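PDB 5NV9: Sodium/sialic acid symporter SiaT from Proteus mirabilis, which couples the inward flow of sodium ions to the uptake of the sialic acid N-acetylneuraminic acid across the bacterial inner membrane. Local coordinates for residues A[69-81]-A[217-229]. Sequence-based numbering, arbitrary orientation.
Sequences AKAYTSDWTFIIG and QADKFFPTTQWRW. With SLB (N-acetyl-beta-neuraminic acid), chain D.
The ammonium group of Lys220 is gripped by the carbonyls of Tyr72, in the last turn of helix 61-73, and of Ser74, just beyond it. Its NZ donates to Tyr72 O at 2.8 Å and to Ser74 O at 3.0 Å, in both cases from above the carbonyl plane. Bends at chi3 (78°) and chi4 (58°) curl the lysine chain over Ser74 O and bring NZ to these oxygens, while Phe296 adds a cation-pi contact. A water donates to both Ala71 O and Lys220 O, tying the helix end to the loop a second time. Next along the chain, Trp76 N donates to Phe221 O (3.0 Å), joining the two backbones directly. Phe221 sets its ring edge over one face of the Trp76 indole in a T-shaped pair, with planes at 75°, and Ser293 holds Trp76 NE1. Phe222 CZ meets Trp76 CB, and Ile79 CG2 lies at the edge of the Phe222 ring. Asp75 OD1 accepts from Thr77 N (2.8 Å), closing an Asx turn, and also from Thr77 OG1 (2.6 Å), while OD2 lies against Pro223 CG. The bonds from Lys220 and Trp76 N join the periplasmic loop that follows helix 207-217 to the turn leading to Gly81 of the sialic acid pocket, and the lysine's charge probably complements the carbonyl-rich helix end.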
loop_
_atom_site.group_PDB
_atom_site.type_symbol
_atom_site.label_atom_id
_atom_site.label_comp_id
_atom_site.label_asym_id
_atom_site.label_seq_id
_atom_site.Cartn_x
_atom_site.Cartn_y
_atom_site.Cartn_z
ATOM N N ALA A 69 8.129 -15.504 -0.525
ATOM C CA ALA A 69 8.825 -16.043 -1.712
ATOM C C ALA A 69 10.251 -15.499 -1.828
ATOM O O ALA A 69 11.166 -16.222 -2.192
ATOM C CB ALA A 69 8.044 -15.727 -2.960
ATOM N N LYS A 70 10.436 -14.229 -1.434
ATOM C CA LYS A 70 11.703 -13.569 -1.498
ATOM C C LYS A 70 12.658 -14.134 -0.423
ATOM O O LYS A 70 13.817 -14.419 -0.730
ATOM C CB LYS A 70 11.516 -12.090 -1.311
ATOM C CG LYS A 70 12.814 -11.289 -1.392
ATOM C CD LYS A 70 12.558 -9.919 -1.996
ATOM C CE LYS A 70 12.682 -9.949 -3.516
ATOM N NZ LYS A 70 14.106 -10.157 -3.912
ATOM N N ALA A 71 12.190 -14.370 0.802
ATOM C CA ALA A 71 13.114 -14.931 1.823
ATOM C C ALA A 71 13.482 -16.377 1.453
ATOM O O ALA A 71 14.592 -16.822 1.705
ATOM C CB ALA A 71 12.485 -14.892 3.190
ATOM N N TYR A 72 12.482 -17.123 0.943
ATOM C CA TYR A 72 12.657 -18.490 0.404
ATOM C C TYR A 72 13.813 -18.604 -0.659
ATOM O O TYR A 72 14.742 -19.439 -0.496
ATOM C CB TYR A 72 11.345 -19.000 -0.195
ATOM C CG TYR A 72 11.441 -20.457 -0.623
ATOM C CD1 TYR A 72 12.025 -20.799 -1.830
ATOM C CD2 TYR A 72 10.982 -21.480 0.182
ATOM C CE1 TYR A 72 12.145 -22.108 -2.226
ATOM C CE2 TYR A 72 11.045 -22.797 -0.245
ATOM C CZ TYR A 72 11.647 -23.089 -1.437
ATOM O OH TYR A 72 11.798 -24.364 -1.857
ATOM N N THR A 73 13.744 -17.760 -1.713
ATOM C CA THR A 73 14.713 -17.752 -2.779
ATOM C C THR A 73 16.013 -16.973 -2.485
ATOM O O THR A 73 17.017 -17.188 -3.139
ATOM C CB THR A 73 14.103 -17.156 -4.054
ATOM O OG1 THR A 73 13.743 -15.803 -3.780
ATOM C CG2 THR A 73 12.869 -17.935 -4.444
ATOM N N SER A 74 16.002 -16.044 -1.547
ATOM C CA SER A 74 17.209 -15.243 -1.305
ATOM C C SER A 74 17.457 -15.019 0.170
ATOM O O SER A 74 18.003 -15.884 0.832
ATOM C CB SER A 74 17.161 -13.892 -2.073
ATOM O OG SER A 74 16.079 -13.134 -1.580
ATOM N N ASP A 75 17.133 -13.824 0.670
ATOM C CA ASP A 75 17.516 -13.487 1.991
ATOM C C ASP A 75 16.545 -12.490 2.669
ATOM O O ASP A 75 15.430 -12.227 2.174
ATOM C CB ASP A 75 18.944 -12.976 1.919
ATOM C CG ASP A 75 19.100 -11.778 0.974
ATOM O OD1 ASP A 75 18.365 -10.777 1.120
ATOM O OD2 ASP A 75 20.005 -11.785 0.125
ATOM N N TRP A 76 16.945 -11.947 3.814
ATOM C CA TRP A 76 16.118 -10.980 4.532
ATOM C C TRP A 76 16.533 -9.552 4.256
ATOM O O TRP A 76 16.021 -8.672 4.925
ATOM C CB TRP A 76 16.229 -11.186 6.034
ATOM C CG TRP A 76 15.509 -12.366 6.603
ATOM C CD1 TRP A 76 15.376 -13.599 6.045
ATOM C CD2 TRP A 76 14.899 -12.427 7.875
ATOM N NE1 TRP A 76 14.652 -14.414 6.876
ATOM C CE2 TRP A 76 14.331 -13.710 8.004
ATOM C CE3 TRP A 76 14.716 -11.483 8.910
ATOM C CZ2 TRP A 76 13.656 -14.120 9.152
ATOM C CZ3 TRP A 76 14.014 -11.877 10.035
ATOM C CH2 TRP A 76 13.460 -13.189 10.139
ATOM N N THR A 77 17.419 -9.272 3.308
ATOM C CA THR A 77 17.891 -7.877 3.207
ATOM C C THR A 77 16.791 -6.808 3.054
ATOM O O THR A 77 16.942 -5.728 3.560
ATOM C CB THR A 77 18.945 -7.677 2.118
ATOM O OG1 THR A 77 18.482 -8.187 0.883
ATOM C CG2 THR A 77 20.215 -8.348 2.512
ATOM N N PHE A 78 15.714 -7.113 2.338
ATOM C CA PHE A 78 14.608 -6.201 2.167
ATOM C C PHE A 78 13.921 -5.716 3.444
ATOM O O PHE A 78 13.297 -4.673 3.445
ATOM C CB PHE A 78 13.548 -6.820 1.278
ATOM C CG PHE A 78 13.791 -6.635 -0.202
ATOM C CD1 PHE A 78 15.055 -6.889 -0.782
ATOM C CD2 PHE A 78 12.724 -6.338 -1.042
ATOM C CE1 PHE A 78 15.253 -6.769 -2.153
ATOM C CE2 PHE A 78 12.924 -6.186 -2.428
ATOM C CZ PHE A 78 14.184 -6.419 -2.980
ATOM N N ILE A 79 14.048 -6.470 4.537
ATOM C CA ILE A 79 13.451 -6.099 5.802
ATOM C C ILE A 79 14.029 -4.747 6.280
ATOM O O ILE A 79 13.376 -4.037 7.044
ATOM C CB ILE A 79 13.544 -7.227 6.893
ATOM C CG1 ILE A 79 12.374 -7.110 7.884
ATOM C CG2 ILE A 79 14.914 -7.213 7.607
ATOM C CD1 ILE A 79 12.417 -8.080 9.038
ATOM N N ILE A 80 15.200 -4.354 5.823
ATOM C CA ILE A 80 15.703 -3.011 6.145
ATOM C C ILE A 80 14.624 -1.979 5.739
ATOM O O ILE A 80 14.371 -1.010 6.460
ATOM C CB ILE A 80 17.106 -2.766 5.540
ATOM C CG1 ILE A 80 18.139 -3.697 6.197
ATOM C CG2 ILE A 80 17.603 -1.352 5.808
ATOM C CD1 ILE A 80 19.352 -3.946 5.325
ATOM N N GLY A 81 13.906 -2.252 4.649
ATOM C CA GLY A 81 12.768 -1.428 4.243
ATOM C C GLY A 81 11.748 -1.087 5.297
ATOM O O GLY A 81 11.283 0.049 5.362
ATOM N N GLN A 217 23.307 -20.846 8.081
ATOM C CA GLN A 217 24.356 -21.606 7.376
ATOM C C GLN A 217 24.309 -21.439 5.879
ATOM O O GLN A 217 25.356 -21.477 5.221
ATOM C CB GLN A 217 24.239 -23.110 7.668
ATOM C CG GLN A 217 25.028 -23.538 8.869
ATOM C CD GLN A 217 24.894 -25.030 9.101
ATOM O OE1 GLN A 217 23.857 -25.609 8.787
ATOM N NE2 GLN A 217 25.952 -25.665 9.621
ATOM N N ALA A 218 23.098 -21.325 5.321
ATOM C CA ALA A 218 22.982 -21.024 3.922
ATOM C C ALA A 218 23.237 -19.491 3.619
ATOM O O ALA A 218 23.097 -19.071 2.522
ATOM C CB ALA A 218 21.597 -21.495 3.409
ATOM N N ASP A 219 23.580 -18.678 4.611
ATOM C CA ASP A 219 23.800 -17.266 4.429
ATOM C C ASP A 219 22.529 -16.554 3.914
ATOM O O ASP A 219 22.591 -15.672 3.092
ATOM C CB ASP A 219 24.998 -17.046 3.479
ATOM C CG ASP A 219 25.736 -15.741 3.732
ATOM O OD1 ASP A 219 25.673 -15.203 4.862
ATOM O OD2 ASP A 219 26.380 -15.220 2.777
ATOM N N LYS A 220 21.380 -16.928 4.427
ATOM C CA LYS A 220 20.142 -16.406 3.934
ATOM C C LYS A 220 19.506 -15.388 4.869
ATOM O O LYS A 220 18.279 -15.147 4.782
ATOM C CB LYS A 220 19.185 -17.560 3.629
ATOM C CG LYS A 220 19.545 -18.341 2.380
ATOM C CD LYS A 220 18.742 -19.629 2.219
ATOM C CE LYS A 220 17.302 -19.426 1.686
ATOM N NZ LYS A 220 17.258 -18.739 0.387
ATOM N N PHE A 221 20.272 -14.844 5.802
ATOM C CA PHE A 221 19.802 -13.662 6.566
ATOM C C PHE A 221 20.327 -12.365 5.936
ATOM O O PHE A 221 19.617 -11.747 5.161
ATOM C CB PHE A 221 20.159 -13.765 8.036
ATOM C CG PHE A 221 19.340 -14.776 8.771
ATOM C CD1 PHE A 221 17.974 -14.640 8.850
ATOM C CD2 PHE A 221 19.933 -15.832 9.418
ATOM C CE1 PHE A 221 17.204 -15.562 9.554
ATOM C CE2 PHE A 221 19.174 -16.789 10.115
ATOM C CZ PHE A 221 17.811 -16.650 10.170
ATOM N N PHE A 222 21.569 -11.984 6.212
ATOM C CA PHE A 222 22.128 -10.711 5.706
ATOM C C PHE A 222 23.466 -11.012 5.081
ATOM O O PHE A 222 24.504 -10.814 5.729
ATOM C CB PHE A 222 22.199 -9.660 6.836
ATOM C CG PHE A 222 20.854 -9.351 7.439
ATOM C CD1 PHE A 222 19.996 -8.471 6.828
ATOM C CD2 PHE A 222 20.425 -10.011 8.575
ATOM C CE1 PHE A 222 18.760 -8.199 7.370
ATOM C CE2 PHE A 222 19.180 -9.758 9.127
ATOM C CZ PHE A 222 18.341 -8.859 8.516
ATOM N N PRO A 223 23.462 -11.555 3.843
ATOM C CA PRO A 223 24.768 -12.001 3.291
ATOM C C PRO A 223 25.654 -10.761 3.013
ATOM O O PRO A 223 25.172 -9.778 2.470
ATOM C CB PRO A 223 24.389 -12.737 1.983
ATOM C CG PRO A 223 22.968 -12.349 1.703
ATOM C CD PRO A 223 22.335 -11.863 2.947
ATOM N N THR A 224 26.901 -10.785 3.452
ATOM C CA THR A 224 27.746 -9.615 3.336
ATOM C C THR A 224 28.181 -9.398 1.874
ATOM O O THR A 224 28.646 -8.331 1.519
ATOM C CB THR A 224 28.956 -9.714 4.262
ATOM O OG1 THR A 224 29.662 -10.908 3.979
ATOM C CG2 THR A 224 28.523 -9.733 5.686
ATOM N N THR A 225 27.982 -10.405 1.028
ATOM C CA THR A 225 28.186 -10.246 -0.395
ATOM C C THR A 225 27.201 -9.251 -1.005
ATOM O O THR A 225 27.437 -8.743 -2.119
ATOM C CB THR A 225 28.044 -11.587 -1.142
ATOM O OG1 THR A 225 26.830 -12.220 -0.759
ATOM C CG2 THR A 225 29.188 -12.516 -0.789
ATOM N N GLN A 226 26.108 -8.961 -0.297
ATOM C CA GLN A 226 25.195 -7.901 -0.722
ATOM C C GLN A 226 25.508 -6.506 -0.152
ATOM O O GLN A 226 24.758 -5.556 -0.404
ATOM C CB GLN A 226 23.788 -8.310 -0.367
ATOM C CG GLN A 226 23.372 -9.518 -1.137
ATOM C CD GLN A 226 23.311 -9.245 -2.620
ATOM O OE1 GLN A 226 24.182 -9.674 -3.401
ATOM N NE2 GLN A 226 22.303 -8.488 -3.020
ATOM N N TRP A 227 26.588 -6.354 0.603
ATOM C CA TRP A 227 26.995 -5.033 1.050
ATOM C C TRP A 227 27.983 -4.511 -0.010
ATOM O O TRP A 227 29.189 -4.677 0.118
ATOM C CB TRP A 227 27.609 -5.050 2.461
ATOM C CG TRP A 227 28.018 -3.679 2.919
ATOM C CD1 TRP A 227 29.291 -3.197 2.994
ATOM C CD2 TRP A 227 27.155 -2.592 3.328
ATOM N NE1 TRP A 227 29.285 -1.885 3.439
ATOM C CE2 TRP A 227 27.990 -1.491 3.648
ATOM C CE3 TRP A 227 25.776 -2.449 3.466
ATOM C CZ2 TRP A 227 27.490 -0.267 4.071
ATOM C CZ3 TRP A 227 25.272 -1.215 3.902
ATOM C CH2 TRP A 227 26.134 -0.147 4.195
ATOM N N ARG A 228 27.456 -3.885 -1.057
ATOM C CA ARG A 228 28.272 -3.427 -2.155
ATOM C C ARG A 228 27.443 -2.453 -2.916
ATOM O O ARG A 228 26.251 -2.605 -2.957
ATOM C CB ARG A 228 28.691 -4.587 -3.065
ATOM C CG ARG A 228 27.558 -5.342 -3.709
ATOM C CD ARG A 228 28.060 -6.473 -4.597
ATOM N NE ARG A 228 26.907 -7.337 -4.893
ATOM C CZ ARG A 228 26.176 -7.352 -6.018
ATOM N NH1 ARG A 228 26.471 -6.625 -7.071
ATOM N NH2 ARG A 228 25.112 -8.143 -6.098
ATOM N N TRP A 229 28.064 -1.429 -3.495
ATOM C CA TRP A 229 27.348 -0.535 -4.384
ATOM C C TRP A 229 26.992 -1.251 -5.708
ATOM O O TRP A 229 27.767 -2.072 -6.226
ATOM C CB TRP A 229 28.190 0.742 -4.707
ATOM C CG TRP A 229 27.317 1.704 -5.386
ATOM C CD1 TRP A 229 27.304 2.030 -6.724
ATOM C CD2 TRP A 229 26.190 2.371 -4.799
ATOM N NE1 TRP A 229 26.239 2.894 -6.993
ATOM C CE2 TRP A 229 25.551 3.115 -5.827
ATOM C CE3 TRP A 229 25.659 2.406 -3.509
ATOM C CZ2 TRP A 229 24.439 3.902 -5.591
ATOM C CZ3 TRP A 229 24.536 3.172 -3.288
ATOM C CH2 TRP A 229 23.939 3.917 -4.325
HETATM C C1 SLB D . 2.380 -3.975 -0.046
HETATM C C2 SLB D . 3.453 -2.983 0.308
HETATM C C3 SLB D . 4.605 -3.137 -0.657
HETATM C C4 SLB D . 5.842 -2.309 -0.242
HETATM C C5 SLB D . 6.222 -2.811 1.151
HETATM C C6 SLB D . 5.028 -2.639 2.114
HETATM C C7 SLB D . 5.281 -3.131 3.545
HETATM C C8 SLB D . 4.068 -2.950 4.419
HETATM C C9 SLB D . 4.373 -3.282 5.880
HETATM C C10 SLB D . 8.532 -2.699 2.011
HETATM C C11 SLB D . 9.454 -1.840 2.835
HETATM N N5 SLB D . 7.388 -2.085 1.674
HETATM O O1A SLB D . 2.386 -5.107 0.549
HETATM O O1B SLB D . 1.538 -3.656 -0.969
HETATM O O2 SLB D . 2.943 -1.619 0.267
HETATM O O4 SLB D . 6.962 -2.524 -1.168
HETATM O O6 SLB D . 3.897 -3.358 1.628
HETATM O O7 SLB D . 5.585 -4.529 3.557
HETATM O O8 SLB D . 3.592 -1.613 4.320
HETATM O O9 SLB D . 5.331 -2.364 6.463
HETATM O O10 SLB D . 8.787 -3.881 1.725
HETATM O O HOH W 1 15.836 -16.647 4.141
HETATM O O HOH W 2 20.343 -7.265 -0.937
#